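Local coordinates for protein L-amino acid deaminase (Proteus vulgaris, PDB 5I39) that binds FAD and, as a membrane-associated flavoprotein oxidoreductase, probably carries out the oxidative deamination of L-amino acids, at residues V27-Q37 and K198-C208. Numbering follows the deposited sequence.
Sequences VEGTEGALPKQ and KKMGVRIYTQC
The ring of Y205 is clasped between T30 and L34. T30 CB lies over one face, 4.3 Å from the ring centroid, and L34 CD1 over the opposite face, 4.2 Å from it. Both are CH-pi contacts. P35 closes in at the hydroxyl end, its CD 3.4 Å from Y205 CE2. Y205 OH donates to a water that donates to E31 O and A33 O, tying the ring to the loop at 31-33. P35 CG also touches R203, over the centre of the guanidinium face. A second water links R203 NH2 to Q37 O.

T30 also grips the backbone of I204 twice. T30 N donates to I204 O at 2.7 Å. I204 N donates to T30 OG1 at 2.9 Å and a fairly straight 163°. With chi1 at -55°, OG1 stands beside its own backbone N, which lets both atoms reach the same residue. G29 CA lies 3.3 Å from I204 O and close to T206 OG1, where a beta carbon would collide with the hydroxyl.

The K198 chain kinks at chi3 (68°), bringing NZ to E28 O at 2.7 Å. It meets V27 tip to tip, CD against CG1.

The loop before strand 40-43 runs along outermost strand 203-205, consistent with the family's Rossmann-type FAD-binding fold. This strand pairs with 63-66 and leads to C208 of the FAD pocket, its side chain about 7 Å from FAD.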
ATOM      1  N   VAL A  27      -5.279 -13.572 -10.206  1.00 11.99           N
ATOM      2  CA  VAL A  27      -6.624 -13.914  -9.774  1.00 11.51           C
ATOM      3  C   VAL A  27      -7.540 -13.603 -10.939  1.00 11.44           C
ATOM      4  O   VAL A  27      -7.554 -12.479 -11.436  1.00 11.66           O
ATOM      5  CB  VAL A  27      -7.036 -13.092  -8.541  1.00 11.30           C
ATOM      6  CG1 VAL A  27      -8.503 -13.317  -8.197  1.00 11.87           C
ATOM      7  CG2 VAL A  27      -6.156 -13.456  -7.359  1.00 12.37           C
ATOM      8  N   GLU A  28      -8.302 -14.599 -11.379  1.00 11.92           N
ATOM      9  CA  GLU A  28      -9.192 -14.406 -12.515  1.00 13.03           C
ATOM     10  C   GLU A  28     -10.369 -13.520 -12.124  1.00 12.31           C
ATOM     11  O   GLU A  28     -10.837 -13.543 -10.983  1.00 12.63           O
ATOM     12  CB  GLU A  28      -9.689 -15.748 -13.064  1.00 15.40           C
ATOM     13  CG  GLU A  28     -10.424 -15.656 -14.400  1.00 19.01           C
ATOM     14  CD  GLU A  28      -9.642 -14.913 -15.476  1.00 21.86           C
ATOM     15  OE1 GLU A  28      -8.809 -15.549 -16.155  1.00 24.75           O
ATOM     16  OE2 GLU A  28      -9.860 -13.687 -15.641  1.00 23.33           O
ATOM     17  N   GLY A  29     -10.826 -12.718 -13.078  1.00 12.18           N
ATOM     18  CA  GLY A  29     -12.048 -11.955 -12.901  1.00 12.45           C
ATOM     19  C   GLY A  29     -13.268 -12.858 -12.833  1.00 12.77           C
ATOM     20  O   GLY A  29     -13.229 -14.025 -13.228  1.00 13.63           O
ATOM     21  N   THR A  30     -14.356 -12.304 -12.320  1.00 12.54           N
ATOM     22  CA  THR A  30     -15.649 -12.978 -12.310  1.00 13.18           C
ATOM     23  C   THR A  30     -16.076 -13.295 -13.746  1.00 13.87           C
ATOM     24  O   THR A  30     -15.929 -12.458 -14.634  1.00 13.70           O
ATOM     25  CB  THR A  30     -16.699 -12.081 -11.631  1.00 12.86           C
ATOM     26  OG1 THR A  30     -16.233 -11.726 -10.322  1.00 12.51           O
ATOM     27  CG2 THR A  30     -18.057 -12.772 -11.524  1.00 13.71           C
ATOM     28  N   GLU A  31     -16.581 -14.509 -13.961  1.00 15.33           N
ATOM     29  CA  GLU A  31     -17.034 -14.948 -15.284  1.00 16.93           C
ATOM     30  C   GLU A  31     -18.405 -14.371 -15.609  1.00 16.94           C
ATOM     31  O   GLU A  31     -19.133 -13.939 -14.720  1.00 16.37           O
ATOM     32  CB  GLU A  31     -17.110 -16.475 -15.347  1.00 19.17           C
ATOM     33  CG  GLU A  31     -15.767 -17.186 -15.268  1.00 22.48           C
ATOM     34  CD  GLU A  31     -15.894 -18.701 -15.222  1.00 26.45           C
ATOM     35  OE1 GLU A  31     -16.890 -19.248 -15.744  1.00 29.58           O
ATOM     36  OE2 GLU A  31     -14.993 -19.353 -14.656  1.00 29.53           O
ATOM     37  N   GLY A  32     -18.750 -14.387 -16.894  1.00 17.84           N
ATOM     38  CA  GLY A  32     -20.092 -14.022 -17.354  1.00 18.86           C
ATOM     39  C   GLY A  32     -20.281 -12.550 -17.663  1.00 19.79           C
ATOM     40  O   GLY A  32     -19.333 -11.763 -17.647  1.00 19.74           O
ATOM     41  N   ALA A  33     -21.527 -12.184 -17.949  1.00 20.27           N
ATOM     42  CA  ALA A  33     -21.864 -10.831 -18.385  1.00 20.41           C
ATOM     43  C   ALA A  33     -21.752  -9.825 -17.250  1.00 19.23           C
ATOM     44  O   ALA A  33     -21.882 -10.175 -16.076  1.00 18.16           O
ATOM     45  CB  ALA A  33     -23.266 -10.802 -18.970  1.00 21.59           C
ATOM     46  N   LEU A  34     -21.511  -8.572 -17.615  1.00 19.01           N
ATOM     47  CA  LEU A  34     -21.502  -7.480 -16.659  1.00 18.06           C
ATOM     48  C   LEU A  34     -22.899  -7.373 -16.043  1.00 16.85           C
ATOM     49  O   LEU A  34     -23.885  -7.383 -16.783  1.00 18.35           O
ATOM     50  CB  LEU A  34     -21.136  -6.176 -17.363  1.00 19.09           C
ATOM     51  CG  LEU A  34     -20.847  -4.965 -16.486  1.00 19.29           C
ATOM     52  CD1 LEU A  34     -19.573  -5.196 -15.684  1.00 20.56           C
ATOM     53  CD2 LEU A  34     -20.728  -3.732 -17.368  1.00 20.00           C
ATOM     54  N   PRO A  35     -23.003  -7.295 -14.696  1.00 16.06           N
ATOM     55  CA  PRO A  35     -24.326  -7.190 -14.079  1.00 16.11           C
ATOM     56  C   PRO A  35     -25.080  -5.936 -14.507  1.00 15.94           C
ATOM     57  O   PRO A  35     -24.466  -4.929 -14.867  1.00 16.00           O
ATOM     58  CB  PRO A  35     -24.018  -7.149 -12.574  1.00 16.88           C
ATOM     59  CG  PRO A  35     -22.695  -7.809 -12.448  1.00 16.40           C
ATOM     60  CD  PRO A  35     -21.949  -7.376 -13.669  1.00 15.79           C
ATOM     61  N   LYS A  36     -26.404  -6.010 -14.470  1.00 16.12           N
ATOM     62  CA  LYS A  36     -27.233  -4.858 -14.818  1.00 14.67           C
ATOM     63  C   LYS A  36     -27.191  -3.761 -13.758  1.00 15.06           C
ATOM     64  O   LYS A  36     -27.357  -2.588 -14.081  1.00 14.57           O
ATOM     65  CB  LYS A  36     -28.682  -5.284 -15.071  1.00 24.32           C
ATOM     66  CG  LYS A  36     -28.872  -6.269 -16.220  1.00 22.76           C
ATOM     67  CD  LYS A  36     -28.076  -5.903 -17.468  1.00 24.67           C
ATOM     68  CE  LYS A  36     -28.536  -6.680 -18.690  1.00 26.00           C
ATOM     69  NZ  LYS A  36     -28.502  -8.157 -18.496  1.00 27.25           N
ATOM     70  N   GLN A  37     -26.953  -4.142 -12.503  1.00 14.48           N
ATOM     71  CA  GLN A  37     -26.996  -3.203 -11.385  1.00 13.87           C
ATOM     72  C   GLN A  37     -26.044  -3.637 -10.273  1.00 13.19           C
ATOM     73  O   GLN A  37     -25.743  -4.822 -10.130  1.00 13.73           O
ATOM     74  CB  GLN A  37     -28.442  -3.100 -10.869  1.00 14.61           C
ATOM     75  CG  GLN A  37     -28.708  -2.169  -9.675  1.00 15.46           C
ATOM     76  CD  GLN A  37     -28.388  -2.724  -8.282  1.00 15.23           C
ATOM     77  OE1 GLN A  37     -28.183  -1.946  -7.347  1.00 16.44           O
ATOM     78  NE2 GLN A  37     -28.345  -4.046  -8.128  1.00 14.91           N
ATOM     79  N   LYS A 198     -13.779 -11.800  -3.724  1.00  8.71           N
ATOM     80  CA  LYS A 198     -14.641 -12.638  -4.566  1.00  9.21           C
ATOM     81  C   LYS A 198     -15.446 -13.636  -3.734  1.00  9.22           C
ATOM     82  O   LYS A 198     -16.647 -13.812  -3.957  1.00  9.87           O
ATOM     83  CB  LYS A 198     -13.827 -13.382  -5.622  1.00  9.84           C
ATOM     84  CG  LYS A 198     -13.268 -12.491  -6.721  1.00 10.51           C
ATOM     85  CD  LYS A 198     -12.275 -13.230  -7.604  1.00 12.04           C
ATOM     86  CE  LYS A 198     -12.933 -14.309  -8.454  1.00 14.03           C
ATOM     87  NZ  LYS A 198     -11.918 -15.164  -9.121  1.00 16.41           N
ATOM     88  N   LYS A 199     -14.797 -14.271  -2.765  1.00  9.41           N
ATOM     89  CA  LYS A 199     -15.480 -15.196  -1.869  1.00  9.63           C
ATOM     90  C   LYS A 199     -16.606 -14.515  -1.080  1.00  9.85           C
ATOM     91  O   LYS A 199     -17.657 -15.115  -0.845  1.00 10.50           O
ATOM     92  CB  LYS A 199     -14.474 -15.839  -0.924  1.00 10.19           C
ATOM     93  CG  LYS A 199     -15.068 -16.922  -0.042  1.00 11.52           C
ATOM     94  CD  LYS A 199     -14.027 -17.492   0.900  1.00 13.20           C
ATOM     95  CE  LYS A 199     -14.680 -18.286   2.023  1.00 14.25           C
ATOM     96  NZ  LYS A 199     -15.492 -19.437   1.536  1.00 16.99           N
HETATM   97  N   MSE A 200     -16.384 -13.259  -0.692  1.00  9.57           N
HETATM   98  CA  MSE A 200     -17.399 -12.465   0.014  1.00  9.75           C
HETATM   99  C   MSE A 200     -18.508 -11.958  -0.889  1.00 10.44           C
HETATM  100  O   MSE A 200     -19.466 -11.360  -0.400  1.00 11.76           O
HETATM  101  CB  MSE A 200     -16.741 -11.273   0.720  1.00 10.15           C
HETATM  102  CG  MSE A 200     -15.717 -11.646   1.798  1.00 10.86           C
HETATM  103 SE   MSE A 200     -16.491 -12.713   3.251  1.00 13.28          SE
HETATM  104  CE  MSE A 200     -15.988 -14.491   2.588  1.00 13.08           C
ATOM    105  N   GLY A 201     -18.402 -12.186  -2.196  1.00 10.09           N
ATOM    106  CA  GLY A 201     -19.460 -11.843  -3.148  1.00 10.70           C
ATOM    107  C   GLY A 201     -19.201 -10.587  -3.958  1.00 10.60           C
ATOM    108  O   GLY A 201     -20.054 -10.185  -4.746  1.00 11.06           O
ATOM    109  N   VAL A 202     -18.034  -9.964  -3.790  1.00 10.10           N
ATOM    110  CA  VAL A 202     -17.650  -8.864  -4.671  1.00  9.73           C
ATOM    111  C   VAL A 202     -17.429  -9.465  -6.056  1.00 10.01           C
ATOM    112  O   VAL A 202     -16.720 -10.457  -6.190  1.00 10.72           O
ATOM    113  CB  VAL A 202     -16.355  -8.159  -4.218  1.00  9.45           C
ATOM    114  CG1 VAL A 202     -16.008  -7.022  -5.173  1.00  9.32           C
ATOM    115  CG2 VAL A 202     -16.490  -7.626  -2.799  1.00  9.54           C
ATOM    116  N   ARG A 203     -18.051  -8.888  -7.078  1.00  9.83           N
ATOM    117  CA  ARG A 203     -17.833  -9.344  -8.448  1.00 10.22           C
ATOM    118  C   ARG A 203     -16.868  -8.383  -9.127  1.00 10.00           C
ATOM    119  O   ARG A 203     -17.047  -7.169  -9.052  1.00 10.89           O
ATOM    120  CB  ARG A 203     -19.161  -9.492  -9.182  1.00 11.11           C
ATOM    121  CG  ARG A 203     -19.991 -10.617  -8.573  1.00 12.23           C
ATOM    122  CD  ARG A 203     -21.244 -10.933  -9.363  1.00 13.72           C
ATOM    123  NE  ARG A 203     -22.266  -9.903  -9.214  1.00 14.86           N
ATOM    124  CZ  ARG A 203     -23.449  -9.918  -9.831  1.00 16.94           C
ATOM    125  NH1 ARG A 203     -23.775 -10.908 -10.660  1.00 18.19           N
ATOM    126  NH2 ARG A 203     -24.313  -8.929  -9.623  1.00 19.36           N
ATOM    127  N   ILE A 204     -15.824  -8.941  -9.736  1.00  9.81           N
ATOM    128  CA  ILE A 204     -14.705  -8.161 -10.261  1.00  9.92           C
ATOM    129  C   ILE A 204     -14.532  -8.489 -11.735  1.00 10.23           C
ATOM    130  O   ILE A 204     -14.196  -9.622 -12.087  1.00 11.23           O
ATOM    131  CB  ILE A 204     -13.385  -8.451  -9.511  1.00 10.13           C
ATOM    132  CG1 ILE A 204     -13.587  -8.288  -7.997  1.00  9.81           C
ATOM    133  CG2 ILE A 204     -12.283  -7.522 -10.021  1.00 10.14           C
ATOM    134  CD1 ILE A 204     -12.368  -8.582  -7.139  1.00 10.89           C
ATOM    135  N   TYR A 205     -14.746  -7.493 -12.589  1.00 10.02           N
ATOM    136  CA  TYR A 205     -14.676  -7.682 -14.038  1.00 10.70           C
ATOM    137  C   TYR A 205     -13.400  -7.068 -14.583  1.00 10.59           C
ATOM    138  O   TYR A 205     -13.192  -5.859 -14.495  1.00 10.83           O
ATOM    139  CB  TYR A 205     -15.939  -7.134 -14.710  1.00 11.16           C
ATOM    140  CG  TYR A 205     -17.127  -7.907 -14.213  1.00 11.39           C
ATOM    141  CD1 TYR A 205     -17.498  -9.114 -14.805  1.00 12.10           C
ATOM    142  CD2 TYR A 205     -17.821  -7.492 -13.082  1.00 11.49           C
ATOM    143  CE1 TYR A 205     -18.554  -9.859 -14.310  1.00 12.83           C
ATOM    144  CE2 TYR A 205     -18.873  -8.233 -12.573  1.00 12.03           C
ATOM    145  CZ  TYR A 205     -19.238  -9.415 -13.190  1.00 12.62           C
ATOM    146  OH  TYR A 205     -20.291 -10.139 -12.679  1.00 13.36           O
ATOM    147  N   THR A 206     -12.539  -7.933 -15.112  1.00 10.68           N
ATOM    148  CA  THR A 206     -11.249  -7.545 -15.667  1.00 10.97           C
ATOM    149  C   THR A 206     -11.380  -7.255 -17.163  1.00 11.33           C
ATOM    150  O   THR A 206     -12.396  -7.575 -17.786  1.00 11.75           O
ATOM    151  CB  THR A 206     -10.205  -8.643 -15.425  1.00 11.27           C
ATOM    152  OG1 THR A 206     -10.701  -9.890 -15.920  1.00 12.24           O
ATOM    153  CG2 THR A 206      -9.929  -8.775 -13.941  1.00 11.69           C
ATOM    154  N   GLN A 207     -10.349  -6.639 -17.735  1.00 11.72           N
ATOM    155  CA  GLN A 207     -10.391  -6.164 -19.128  1.00 12.56           C
ATOM    156  C   GLN A 207     -11.666  -5.346 -19.382  1.00 12.23           C
ATOM    157  O   GLN A 207     -12.335  -5.503 -20.411  1.00 13.78           O
ATOM    158  CB  GLN A 207     -10.281  -7.337 -20.114  1.00 14.06           C
ATOM    159  CG  GLN A 207      -8.974  -8.108 -20.026  1.00 15.75           C
ATOM    160  CD  GLN A 207      -8.909  -9.054 -18.839  1.00 16.57           C
ATOM    161  OE1 GLN A 207      -9.866  -9.774 -18.555  1.00 17.70           O
ATOM    162  NE2 GLN A 207      -7.776  -9.066 -18.144  1.00 18.04           N
ATOM    163  N   CYS A 208     -11.993  -4.485 -18.421  1.00 11.64           N
ATOM    164  CA  CYS A 208     -13.271  -3.780 -18.378  1.00 12.04           C
ATOM    165  C   CYS A 208     -13.064  -2.385 -17.793  1.00 11.76           C
ATOM    166  O   CYS A 208     -13.229  -2.165 -16.594  1.00 12.69           O
ATOM    167  CB  CYS A 208     -14.276  -4.584 -17.550  1.00 12.45           C
ATOM    168  SG  CYS A 208     -15.946  -3.897 -17.501  1.00 15.15           S
TER
HETATM  169  O   HOH W   1      -8.005 -11.189 -15.875  1.00 22.05           O
HETATM  170  O   HOH W   2     -12.301 -12.538 -16.928  1.00 24.35           O
HETATM  171  O   HOH W   3     -13.600 -16.269 -11.463  1.00 25.27           O
HETATM  172  O   HOH W   4     -13.883 -10.672 -15.533  1.00 13.54           O
HETATM  173  O   HOH W   5     -21.212 -12.161 -14.181  1.00 17.14           O
HETATM  174  O   HOH W   6     -24.528  -6.547  -8.216  1.00 18.70           O